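PDB 4GGZ: bradavidin 2 from Bradyrhizobium japonicum, which binds biotin at one end of a small antiparallel beta-barrel of the avidin type. Local coordinates for residues Arg20-Leu25 and Gly36-His41; Ser74-Val79 and Trp91-Val96; Gly84-Thr89 and Gly108-Arg113. All blocks are in the same frame, centred on the assembly; numbering follows the deposited sequence. Where two conformers were deposited one is given.

All three contacts belong to one eight-stranded antiparallel barrel, each joining the strands of a hairpin: 23-28 with 33-39 (interaction 1), 74-80 with 86-96 (interaction 2) and 86-96 with 102-113 (interaction 3). Interaction 1 closes before the others open; interactions 2 and 3 share strand 86-96, and their segments alternate along the chain. The centres of interactions 1 and 2 lie about 14 Å apart, on opposite sides of the chain's centre. Those of interactions 1 and 3 are about 12 Å apart, and those of interactions 2 and 3 about 17 Å. All three touch biotin, and R20 and W78 both reach D109, so residues distant in sequence make up one pocket inside the barrel.

Interaction 1 (Arg20-Leu25 and Gly36-His41); sequences RGSELL and GTFTNH. With BTN (biotin), chain E.
E23 and H41 meet where the hairpin of strands 23-28 and 33-39 runs out into loop. The E23 side chain leaves the sheet on the face shared with T39. Its CB passes 4.2 Å from T39 O, and its CG lies in the plane of the imidazole of H41, at the ring edge, 3.7 Å from CD2. From there the chain is extended, which carries the carboxylate to NE2. OE1 accepts from H41 NE2 at 2.6 Å through its anti lone pair, with the two planes only 14° apart, while OE2 bonds to Y15 OH.

Behind this pair the strands hold an antiparallel register. E23 and T39 exchange two backbone hydrogen bonds, as do L25 and T37. Between them L24 and F38 form a non-hydrogen-bonded pair whose side chains face the barrel interior, where the F38 ring packs against W78 and F111.

S22 brings the contact to the ligand. With chi1 at -68° its OG sits beside the backbone N, where it accepts a nearly straight bond (169°) from H41 N at 2.9 Å and donates to biotin O3 at 2.7 Å; F38 CZ lies 3.6 Å from the same O3. N40 OD1 takes biotin N2 at 2.9 Å and also A42 N, and N40 ND2 bonds to A46 O, so its amide cannot readily flip.

With the N-H of H41 bonded to a lone pair of S22 OG, the hydroxyl hydrogen is directed to biotin O3, which probably polarises the ureido carbonyl toward its oxygen.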
loop_
_atom_site.group_PDB
_atom_site.type_symbol
_atom_site.label_atom_id
_atom_site.label_comp_id
_atom_site.label_asym_id
_atom_site.label_seq_id
_atom_site.Cartn_x
_atom_site.Cartn_y
_atom_site.Cartn_z
ATOM N N ARG A 20 0.813 -1.469 -11.502
ATOM C CA ARG A 20 0.630 -0.077 -11.933
ATOM C C ARG A 20 1.970 0.672 -11.936
ATOM O O ARG A 20 2.064 1.805 -12.431
ATOM C CB ARG A 20 -0.345 0.612 -10.968
ATOM C CG ARG A 20 -1.622 -0.150 -10.738
ATOM C CD ARG A 20 -2.511 0.569 -9.768
ATOM N NE ARG A 20 -3.641 -0.283 -9.415
ATOM C CZ ARG A 20 -4.883 -0.027 -9.776
ATOM N NH1 ARG A 20 -5.142 1.047 -10.501
ATOM N NH2 ARG A 20 -5.867 -0.850 -9.416
ATOM N N GLY A 21 2.994 0.035 -11.355
ATOM C CA GLY A 21 4.332 0.566 -11.288
ATOM C C GLY A 21 4.697 1.083 -9.898
ATOM O O GLY A 21 5.786 1.650 -9.704
ATOM N N SER A 22 3.752 1.001 -8.977
ATOM C CA SER A 22 3.984 1.596 -7.632
ATOM C C SER A 22 4.937 0.735 -6.822
ATOM O O SER A 22 5.012 -0.465 -7.072
ATOM C CB SER A 22 2.666 1.782 -6.896
ATOM O OG SER A 22 1.854 2.805 -7.528
ATOM N N GLU A 23 5.595 1.309 -5.784
ATOM C CA GLU A 23 6.724 0.628 -5.120
ATOM C C GLU A 23 6.391 0.532 -3.642
ATOM O O GLU A 23 5.936 1.519 -3.088
ATOM C CB GLU A 23 8.016 1.479 -5.184
ATOM C CG GLU A 23 8.416 2.137 -6.511
ATOM C CD GLU A 23 9.580 3.134 -6.344
ATOM O OE1 GLU A 23 9.445 4.329 -6.734
ATOM O OE2 GLU A 23 10.644 2.741 -5.800
ATOM N N LEU A 24 6.603 -0.641 -3.038
ATOM C CA LEU A 24 6.378 -0.815 -1.613
ATOM C C LEU A 24 7.641 -1.400 -1.004
ATOM O O LEU A 24 8.060 -2.501 -1.370
ATOM C CB LEU A 24 5.186 -1.766 -1.417
ATOM C CG LEU A 24 4.935 -2.213 0.025
ATOM C CD1 LEU A 24 4.487 -1.051 0.874
ATOM C CD2 LEU A 24 3.893 -3.346 0.091
ATOM N N LEU A 25 8.230 -0.681 -0.057
ATOM C CA LEU A 25 9.447 -1.122 0.575
ATOM C C LEU A 25 9.020 -1.524 1.954
ATOM O O LEU A 25 8.426 -0.701 2.645
ATOM C CB LEU A 25 10.411 0.070 0.675
ATOM C CG LEU A 25 11.904 -0.007 1.045
ATOM C CD1 LEU A 25 12.300 0.786 2.256
ATOM C CD2 LEU A 25 12.573 -1.384 1.007
ATOM N N GLY A 36 7.121 0.457 6.705
ATOM C CA GLY A 36 7.796 0.646 5.402
ATOM C C GLY A 36 7.496 1.960 4.725
ATOM O O GLY A 36 7.121 2.945 5.374
ATOM N N THR A 37 7.617 1.954 3.384
ATOM C CA THR A 37 7.445 3.156 2.625
ATOM C C THR A 37 6.771 2.783 1.291
ATOM O O THR A 37 7.093 1.745 0.714
ATOM C CB THR A 37 8.835 3.855 2.453
ATOM O OG1 THR A 37 9.359 4.192 3.756
ATOM C CG2 THR A 37 8.724 5.121 1.630
ATOM N N PHE A 38 5.820 3.605 0.865
ATOM C CA PHE A 38 5.111 3.339 -0.404
ATOM C C PHE A 38 5.284 4.564 -1.275
ATOM O O PHE A 38 5.167 5.682 -0.791
ATOM C CB PHE A 38 3.620 3.113 -0.139
ATOM C CG PHE A 38 2.798 2.900 -1.397
ATOM C CD1 PHE A 38 2.665 1.630 -1.932
ATOM C CD2 PHE A 38 2.147 3.972 -2.004
ATOM C CE1 PHE A 38 1.892 1.421 -3.104
ATOM C CE2 PHE A 38 1.387 3.767 -3.193
ATOM C CZ PHE A 38 1.264 2.472 -3.693
ATOM N N THR A 39 5.525 4.359 -2.587
ATOM C CA THR A 39 5.437 5.496 -3.499
ATOM C C THR A 39 4.612 5.184 -4.727
ATOM O O THR A 39 4.828 4.172 -5.388
ATOM C CB THR A 39 6.784 6.288 -3.776
ATOM O OG1 THR A 39 6.995 6.599 -5.175
ATOM C CG2 THR A 39 7.987 5.692 -3.086
ATOM N N ASN A 40 3.621 6.020 -4.941
ATOM C CA ASN A 40 2.682 5.806 -6.069
ATOM C C ASN A 40 3.341 6.108 -7.384
ATOM O O ASN A 40 4.034 7.125 -7.515
ATOM C CB ASN A 40 1.449 6.712 -5.882
ATOM C CG ASN A 40 0.436 6.538 -6.993
ATOM O OD1 ASN A 40 0.145 5.413 -7.391
ATOM N ND2 ASN A 40 -0.097 7.640 -7.494
ATOM N N HIS A 41 3.043 5.293 -8.398
ATOM C CA HIS A 41 3.395 5.612 -9.770
ATOM C C HIS A 41 2.228 5.259 -10.664
ATOM O O HIS A 41 2.399 5.170 -11.893
ATOM C CB HIS A 41 4.655 4.824 -10.185
ATOM C CG HIS A 41 5.897 5.294 -9.503
ATOM N ND1 HIS A 41 6.399 6.569 -9.671
ATOM C CD2 HIS A 41 6.730 4.670 -8.636
ATOM C CE1 HIS A 41 7.490 6.710 -8.932
ATOM N NE2 HIS A 41 7.713 5.573 -8.298
HETATM C C11 BTN E . -4.495 9.938 -4.412
HETATM O O11 BTN E . -4.669 9.888 -5.677
HETATM O O12 BTN E . -5.410 10.411 -3.679
HETATM C C10 BTN E . -3.213 9.472 -3.753
HETATM C C9 BTN E . -2.512 8.322 -4.491
HETATM C C8 BTN E . -3.394 7.067 -4.476
HETATM C C7 BTN E . -2.713 5.889 -5.211
HETATM C C2 BTN E . -3.612 4.640 -5.185
HETATM S S1 BTN E . -3.397 3.683 -3.806
HETATM C C6 BTN E . -4.358 2.367 -4.607
HETATM C C5 BTN E . -3.884 2.334 -6.061
HETATM N N1 BTN E . -2.715 1.493 -6.210
HETATM C C3 BTN E . -1.657 2.229 -6.556
HETATM O O3 BTN E . -0.431 1.675 -6.782
HETATM N N2 BTN E . -1.928 3.511 -6.649
HETATM C C4 BTN E . -3.353 3.709 -6.373
#

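Interaction 2 (Ser74-Val79 and Trp91-Val96); sequences SFTRWV and WTLFYV. With BTN (biotin), chain E.
F75 O accepts a hydrogen bond from F94 N at 2.8 Å and a weaker CA-H...O contact from L93 CA at 3.4 Å. F75 N returns the bond to F94 O, and R77 and T92 form the next such pair. On the face of F75 and F94 the two rings are almost parallel (13°) but slid apart. Their rims still meet, F75 CE1 lying 3.2 Å from F94 CD1, and F94 CB lies over the F75 ring in a CH-pi contact.

The other face looks into the barrel of this avidin-family fold and forms a wall of the biotin site. Here W78 and W91 stand side by side, with W91 CB over the five-membered ring of W78. W91 CG takes the crowded position between backbone N and carbonyl carbon (chi1 55°), which turns the indole face toward biotin: C6 sits over the centre of that face, 3.4 Å from W91 CD2. W78 CZ2 meets the thioether sulfur S1 at 3.5 Å, and T76 OG1 faces the same sulfur at 3.4 Å. A leucine in place of W91 would probably leave C5 and C6 of the ligand without their broad aromatic cover and G108 O without its weak indole donor. At the start of strand 74-80, S74 OG donates to the carboxylate oxygen O12 of biotin at 2.7 Å.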
loop_
_atom_site.group_PDB
_atom_site.type_symbol
_atom_site.label_atom_id
_atom_site.label_comp_id
_atom_site.label_asym_id
_atom_site.label_seq_id
_atom_site.Cartn_x
_atom_site.Cartn_y
_atom_site.Cartn_z
ATOM N N SER A 74 -5.851 12.125 1.246
ATOM C CA SER A 74 -6.403 10.785 1.059
ATOM C C SER A 74 -5.554 9.746 1.789
ATOM O O SER A 74 -4.416 10.042 2.183
ATOM C CB SER A 74 -6.494 10.483 -0.440
ATOM O OG SER A 74 -5.209 10.306 -1.016
ATOM N N PHE A 75 -6.128 8.571 2.027
ATOM C CA PHE A 75 -5.355 7.407 2.443
ATOM C C PHE A 75 -5.903 6.141 1.801
ATOM O O PHE A 75 -7.076 6.091 1.435
ATOM C CB PHE A 75 -5.295 7.280 3.985
ATOM C CG PHE A 75 -6.619 6.913 4.645
ATOM C CD1 PHE A 75 -6.924 5.585 4.905
ATOM C CD2 PHE A 75 -7.553 7.902 5.010
ATOM C CE1 PHE A 75 -8.122 5.232 5.516
ATOM C CE2 PHE A 75 -8.749 7.538 5.617
ATOM C CZ PHE A 75 -9.019 6.211 5.857
ATOM N N THR A 76 -5.061 5.115 1.682
ATOM C CA THR A 76 -5.504 3.839 1.130
ATOM C C THR A 76 -5.229 2.697 2.096
ATOM O O THR A 76 -4.196 2.704 2.736
ATOM C CB THR A 76 -4.782 3.606 -0.202
ATOM O OG1 THR A 76 -5.147 4.664 -1.087
ATOM C CG2 THR A 76 -5.165 2.248 -0.827
ATOM N N ARG A 77 -6.170 1.760 2.220
ATOM C CA ARG A 77 -5.959 0.533 2.990
ATOM C C ARG A 77 -5.951 -0.655 2.036
ATOM O O ARG A 77 -6.964 -0.882 1.352
ATOM C CB ARG A 77 -7.095 0.378 4.010
ATOM C CG ARG A 77 -6.822 -0.705 5.047
ATOM C CD ARG A 77 -7.827 -0.642 6.179
ATOM N NE ARG A 77 -7.440 -1.519 7.283
ATOM C CZ ARG A 77 -7.790 -2.795 7.374
ATOM N NH1 ARG A 77 -8.514 -3.359 6.415
ATOM N NH2 ARG A 77 -7.412 -3.514 8.425
ATOM N N TRP A 78 -4.825 -1.386 1.964
ATOM C CA TRP A 78 -4.753 -2.669 1.243
ATOM C C TRP A 78 -4.969 -3.857 2.172
ATOM O O TRP A 78 -4.523 -3.840 3.317
ATOM C CB TRP A 78 -3.383 -2.906 0.587
ATOM C CG TRP A 78 -3.044 -2.022 -0.584
ATOM C CD1 TRP A 78 -3.134 -2.372 -1.956
ATOM C CD2 TRP A 78 -2.547 -0.683 -0.543
ATOM N NE1 TRP A 78 -2.683 -1.305 -2.723
ATOM C CE2 TRP A 78 -2.340 -0.264 -1.891
ATOM C CE3 TRP A 78 -2.220 0.209 0.514
ATOM C CZ2 TRP A 78 -1.827 1.018 -2.227
ATOM C CZ3 TRP A 78 -1.740 1.545 0.163
ATOM C CH2 TRP A 78 -1.534 1.902 -1.193
ATOM N N VAL A 79 -5.683 -4.860 1.679
ATOM C CA VAL A 79 -5.876 -6.115 2.395
ATOM C C VAL A 79 -5.539 -7.255 1.439
ATOM O O VAL A 79 -5.906 -7.190 0.268
ATOM C CB VAL A 79 -7.329 -6.226 2.943
ATOM C CG1 VAL A 79 -8.347 -5.995 1.842
ATOM C CG2 VAL A 79 -7.563 -7.552 3.635
ATOM N N TRP A 91 -7.934 -2.939 -2.333
ATOM C CA TRP A 91 -7.711 -1.706 -1.608
ATOM C C TRP A 91 -8.933 -0.803 -1.675
ATOM O O TRP A 91 -9.740 -0.873 -2.616
ATOM C CB TRP A 91 -6.448 -0.942 -2.113
ATOM C CG TRP A 91 -6.447 -0.652 -3.638
ATOM C CD1 TRP A 91 -5.828 -1.399 -4.595
ATOM C CD2 TRP A 91 -7.128 0.419 -4.336
ATOM N NE1 TRP A 91 -6.084 -0.877 -5.859
ATOM C CE2 TRP A 91 -6.877 0.236 -5.730
ATOM C CE3 TRP A 91 -7.945 1.494 -3.935
ATOM C CZ2 TRP A 91 -7.384 1.100 -6.706
ATOM C CZ3 TRP A 91 -8.431 2.366 -4.898
ATOM C CH2 TRP A 91 -8.162 2.148 -6.289
ATOM N N THR A 92 -9.019 0.055 -0.665
ATOM C CA THR A 92 -9.979 1.146 -0.657
ATOM C C THR A 92 -9.242 2.454 -0.399
ATOM O O THR A 92 -8.412 2.532 0.512
ATOM C CB THR A 92 -11.190 0.909 0.305
ATOM O OG1 THR A 92 -11.948 2.123 0.429
ATOM C CG2 THR A 92 -10.756 0.440 1.686
ATOM N N LEU A 93 -9.528 3.458 -1.225
ATOM C CA LEU A 93 -8.879 4.768 -1.129
ATOM C C LEU A 93 -9.941 5.699 -0.590
ATOM O O LEU A 93 -10.982 5.864 -1.222
ATOM C CB LEU A 93 -8.368 5.224 -2.515
ATOM C CG LEU A 93 -7.930 6.685 -2.730
ATOM C CD1 LEU A 93 -6.648 6.991 -2.052
ATOM C CD2 LEU A 93 -7.767 7.043 -4.245
ATOM N N PHE A 94 -9.707 6.235 0.610
ATOM C CA PHE A 94 -10.620 7.168 1.259
ATOM C C PHE A 94 -10.096 8.553 1.046
ATOM O O PHE A 94 -8.952 8.862 1.410
ATOM C CB PHE A 94 -10.660 6.897 2.763
ATOM C CG PHE A 94 -11.066 5.475 3.125
ATOM C CD1 PHE A 94 -10.120 4.437 3.104
ATOM C CD2 PHE A 94 -12.359 5.187 3.513
ATOM C CE1 PHE A 94 -10.469 3.142 3.451
ATOM C CE2 PHE A 94 -12.725 3.888 3.860
ATOM C CZ PHE A 94 -11.767 2.858 3.842
ATOM N N TYR A 95 -10.907 9.427 0.450
ATOM C CA TYR A 95 -10.404 10.779 0.201
ATOM C C TYR A 95 -11.413 11.851 0.631
ATOM O O TYR A 95 -12.612 11.591 0.639
ATOM C CB TYR A 95 -9.964 10.950 -1.255
ATOM C CG TYR A 95 -11.034 10.819 -2.322
ATOM C CD1 TYR A 95 -11.509 9.557 -2.732
ATOM C CD2 TYR A 95 -11.576 11.958 -2.925
ATOM C CE1 TYR A 95 -12.488 9.441 -3.764
ATOM C CE2 TYR A 95 -12.537 11.854 -3.955
ATOM C CZ TYR A 95 -12.990 10.615 -4.357
ATOM O OH TYR A 95 -13.938 10.520 -5.366
ATOM N N VAL A 96 -10.911 13.008 1.042
ATOM C CA VAL A 96 -11.750 14.171 1.306
ATOM C C VAL A 96 -11.646 14.999 0.034
ATOM O O VAL A 96 -10.570 15.486 -0.324
ATOM C CB VAL A 96 -11.242 14.973 2.522
ATOM C CG1 VAL A 96 -12.042 16.268 2.704
ATOM C CG2 VAL A 96 -11.323 14.134 3.790
HETATM C C11 BTN E . -4.495 9.938 -4.412
HETATM O O11 BTN E . -4.669 9.888 -5.677
HETATM O O12 BTN E . -5.410 10.411 -3.679
HETATM C C10 BTN E . -3.213 9.472 -3.753
HETATM C C9 BTN E . -2.512 8.322 -4.491
HETATM C C8 BTN E . -3.394 7.067 -4.476
HETATM C C7 BTN E . -2.713 5.889 -5.211
HETATM C C2 BTN E . -3.612 4.640 -5.185
HETATM S S1 BTN E . -3.397 3.683 -3.806
HETATM C C6 BTN E . -4.358 2.367 -4.607
HETATM C C5 BTN E . -3.884 2.334 -6.061
HETATM N N1 BTN E . -2.715 1.493 -6.210
HETATM C C3 BTN E . -1.657 2.229 -6.556
HETATM O O3 BTN E . -0.431 1.675 -6.782
HETATM N N2 BTN E . -1.928 3.511 -6.649
HETATM C C4 BTN E . -3.353 3.709 -6.373
#

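Interaction 3 (Gly84-Thr89 and Gly108-Arg113); sequences GSQMPT and GDIFTR. With BTN (biotin), chain E.
T89 has its OG1 turned between the backbone N and the carbonyl carbon (chi1 65°), and this sets the hydroxyl next to D109 O. That oxygen is held by two donors of one residue: T89 N, at 2.7 Å, lies nearly in line with the C=O, though its N-H points somewhat off that line, while T89 OG1 donates from above the carbonyl plane at 2.9 Å. A bend at chi2 (-68°) folds Q86 alongside T112, so that NE2 donates to T112 OG1 at 2.9 Å with the hydroxyl a little out of the amide plane; Q86 OE1 rests near I110 CG2.

Beyond its carbonyl, D109 sends its side chain to biotin. OD2 accepts from biotin N1 at 2.9 Å in a nearly linear bond (174°) and also from W78 NE1; OD1 is in a salt bridge with R20, which probably favours the charged carboxylate.

On the same side of the sheet M87 and F111 face inward, both buried. M87 SD lies oblique to the ring, 4.8 Å from its centroid, a Met-aromatic contact, while T89 OG1 lies at the ring edge near CE1. Between these residues the backbones bond in pairs, M87 with F111 and T89 with D109, and R113 N closes onto S85 O.

Across strand 102-113 the next neighbour is 14-18, which completes the barrel: T112 bonds through its backbone to K17, F111 packs on N18, and M87 reaches over to W16 and to L63 and F65 of strand 62-69.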
loop_
_atom_site.group_PDB
_atom_site.type_symbol
_atom_site.label_atom_id
_atom_site.label_comp_id
_atom_site.label_asym_id
_atom_site.label_seq_id
_atom_site.Cartn_x
_atom_site.Cartn_y
_atom_site.Cartn_z
ATOM N N GLY A 84 4.224 -16.687 -1.616
ATOM C CA GLY A 84 5.613 -16.636 -2.089
ATOM C C GLY A 84 6.069 -15.244 -2.490
ATOM O O GLY A 84 6.255 -14.378 -1.638
ATOM N N SER A 85 6.259 -15.038 -3.787
ATOM C CA SER A 85 6.712 -13.746 -4.315
ATOM C C SER A 85 5.543 -12.904 -4.844
ATOM O O SER A 85 5.752 -11.814 -5.376
ATOM C CB SER A 85 7.756 -13.945 -5.418
ATOM O OG SER A 85 7.155 -14.426 -6.606
ATOM N N GLN A 86 4.322 -13.419 -4.699
ATOM C CA GLN A 86 3.110 -12.696 -5.093
ATOM C C GLN A 86 2.319 -12.246 -3.868
ATOM O O GLN A 86 2.144 -13.014 -2.939
ATOM C CB GLN A 86 2.204 -13.574 -5.951
ATOM C CG GLN A 86 2.802 -13.947 -7.295
ATOM C CD GLN A 86 2.934 -12.760 -8.197
ATOM O OE1 GLN A 86 1.945 -12.261 -8.725
ATOM N NE2 GLN A 86 4.154 -12.283 -8.370
ATOM N N MET A 87 1.815 -11.012 -3.899
ATOM C CA MET A 87 0.959 -10.500 -2.837
ATOM C C MET A 87 -0.287 -9.878 -3.463
ATOM O O MET A 87 -0.294 -8.693 -3.763
ATOM C CB MET A 87 1.728 -9.475 -1.989
ATOM C CG MET A 87 0.859 -8.721 -0.968
ATOM S SD MET A 87 1.663 -7.192 -0.442
ATOM C CE MET A 87 3.055 -7.868 0.439
ATOM N N PRO A 88 -1.342 -10.703 -3.707
ATOM C CA PRO A 88 -2.566 -10.169 -4.283
ATOM C C PRO A 88 -3.347 -9.433 -3.217
ATOM O O PRO A 88 -3.396 -9.871 -2.054
ATOM C CB PRO A 88 -3.309 -11.416 -4.781
ATOM C CG PRO A 88 -2.756 -12.539 -4.020
ATOM C CD PRO A 88 -1.423 -12.158 -3.457
ATOM N N THR A 89 -3.923 -8.294 -3.600
ATOM C CA THR A 89 -4.639 -7.457 -2.638
ATOM C C THR A 89 -5.842 -6.748 -3.209
ATOM O O THR A 89 -6.039 -6.665 -4.445
ATOM C CB THR A 89 -3.745 -6.317 -2.069
ATOM O OG1 THR A 89 -3.393 -5.396 -3.113
ATOM C CG2 THR A 89 -2.481 -6.844 -1.404
ATOM N N GLY A 108 -8.121 -3.350 -7.111
ATOM C CA GLY A 108 -7.179 -4.391 -6.765
ATOM C C GLY A 108 -5.740 -4.013 -7.057
ATOM O O GLY A 108 -5.453 -3.047 -7.798
ATOM N N ASP A 109 -4.817 -4.765 -6.459
ATOM C CA ASP A 109 -3.410 -4.652 -6.794
ATOM C C ASP A 109 -2.753 -5.996 -6.575
ATOM O O ASP A 109 -3.082 -6.691 -5.643
ATOM C CB ASP A 109 -2.713 -3.664 -5.874
ATOM C CG ASP A 109 -2.636 -2.266 -6.440
ATOM O OD1 ASP A 109 -2.561 -2.081 -7.676
ATOM O OD2 ASP A 109 -2.616 -1.337 -5.615
ATOM N N ILE A 110 -1.806 -6.353 -7.427
ATOM C CA ILE A 110 -1.000 -7.524 -7.162
ATOM C C ILE A 110 0.423 -7.021 -7.110
ATOM O O ILE A 110 0.937 -6.463 -8.104
ATOM C CB ILE A 110 -1.114 -8.588 -8.287
ATOM C CG1 ILE A 110 -2.545 -9.062 -8.489
ATOM C CG2 ILE A 110 -0.148 -9.759 -8.002
ATOM C CD1 ILE A 110 -2.637 -10.011 -9.728
ATOM N N PHE A 111 1.042 -7.119 -5.928
ATOM C CA PHE A 111 2.444 -6.800 -5.798
ATOM C C PHE A 111 3.325 -8.028 -6.019
ATOM O O PHE A 111 2.997 -9.138 -5.582
ATOM C CB PHE A 111 2.743 -6.281 -4.378
ATOM C CG PHE A 111 2.082 -4.969 -4.071
ATOM C CD1 PHE A 111 0.745 -4.923 -3.687
ATOM C CD2 PHE A 111 2.798 -3.764 -4.150
ATOM C CE1 PHE A 111 0.104 -3.687 -3.380
ATOM C CE2 PHE A 111 2.172 -2.535 -3.833
ATOM C CZ PHE A 111 0.828 -2.491 -3.480
ATOM N N THR A 112 4.461 -7.803 -6.664
ATOM C CA THR A 112 5.450 -8.856 -6.936
ATOM C C THR A 112 6.773 -8.484 -6.310
ATOM O O THR A 112 7.267 -7.365 -6.508
ATOM C CB THR A 112 5.696 -9.022 -8.470
ATOM O OG1 THR A 112 4.522 -9.550 -9.090
ATOM C CG2 THR A 112 6.877 -9.970 -8.713
ATOM N N ARG A 113 7.391 -9.436 -5.615
ATOM C CA ARG A 113 8.628 -9.143 -4.921
ATOM C C ARG A 113 9.761 -8.934 -5.906
ATOM O O ARG A 113 9.914 -9.697 -6.881
ATOM C CB ARG A 113 9.003 -10.205 -3.898
ATOM C CG ARG A 113 10.375 -9.912 -3.374
ATOM C CD ARG A 113 10.474 -9.893 -1.911
ATOM N NE ARG A 113 10.693 -11.217 -1.416
ATOM C CZ ARG A 113 11.681 -11.609 -0.610
ATOM N NH1 ARG A 113 12.623 -10.785 -0.149
ATOM N NH2 ARG A 113 11.700 -12.877 -0.249
HETATM C C11 BTN E . -4.495 9.938 -4.412
HETATM O O11 BTN E . -4.669 9.888 -5.677
HETATM O O12 BTN E . -5.410 10.411 -3.679
HETATM C C10 BTN E . -3.213 9.472 -3.753
HETATM C C9 BTN E . -2.512 8.322 -4.491
HETATM C C8 BTN E . -3.394 7.067 -4.476
HETATM C C7 BTN E . -2.713 5.889 -5.211
HETATM C C2 BTN E . -3.612 4.640 -5.185
HETATM S S1 BTN E . -3.397 3.683 -3.806
HETATM C C6 BTN E . -4.358 2.367 -4.607
HETATM C C5 BTN E . -3.884 2.334 -6.061
HETATM N N1 BTN E . -2.715 1.493 -6.210
HETATM C C3 BTN E . -1.657 2.229 -6.556
HETATM O O3 BTN E . -0.431 1.675 -6.782
HETATM N N2 BTN E . -1.928 3.511 -6.649
HETATM C C4 BTN E . -3.353 3.709 -6.373
HETATM O O HOH W 1 9.641 -14.211 -1.215
#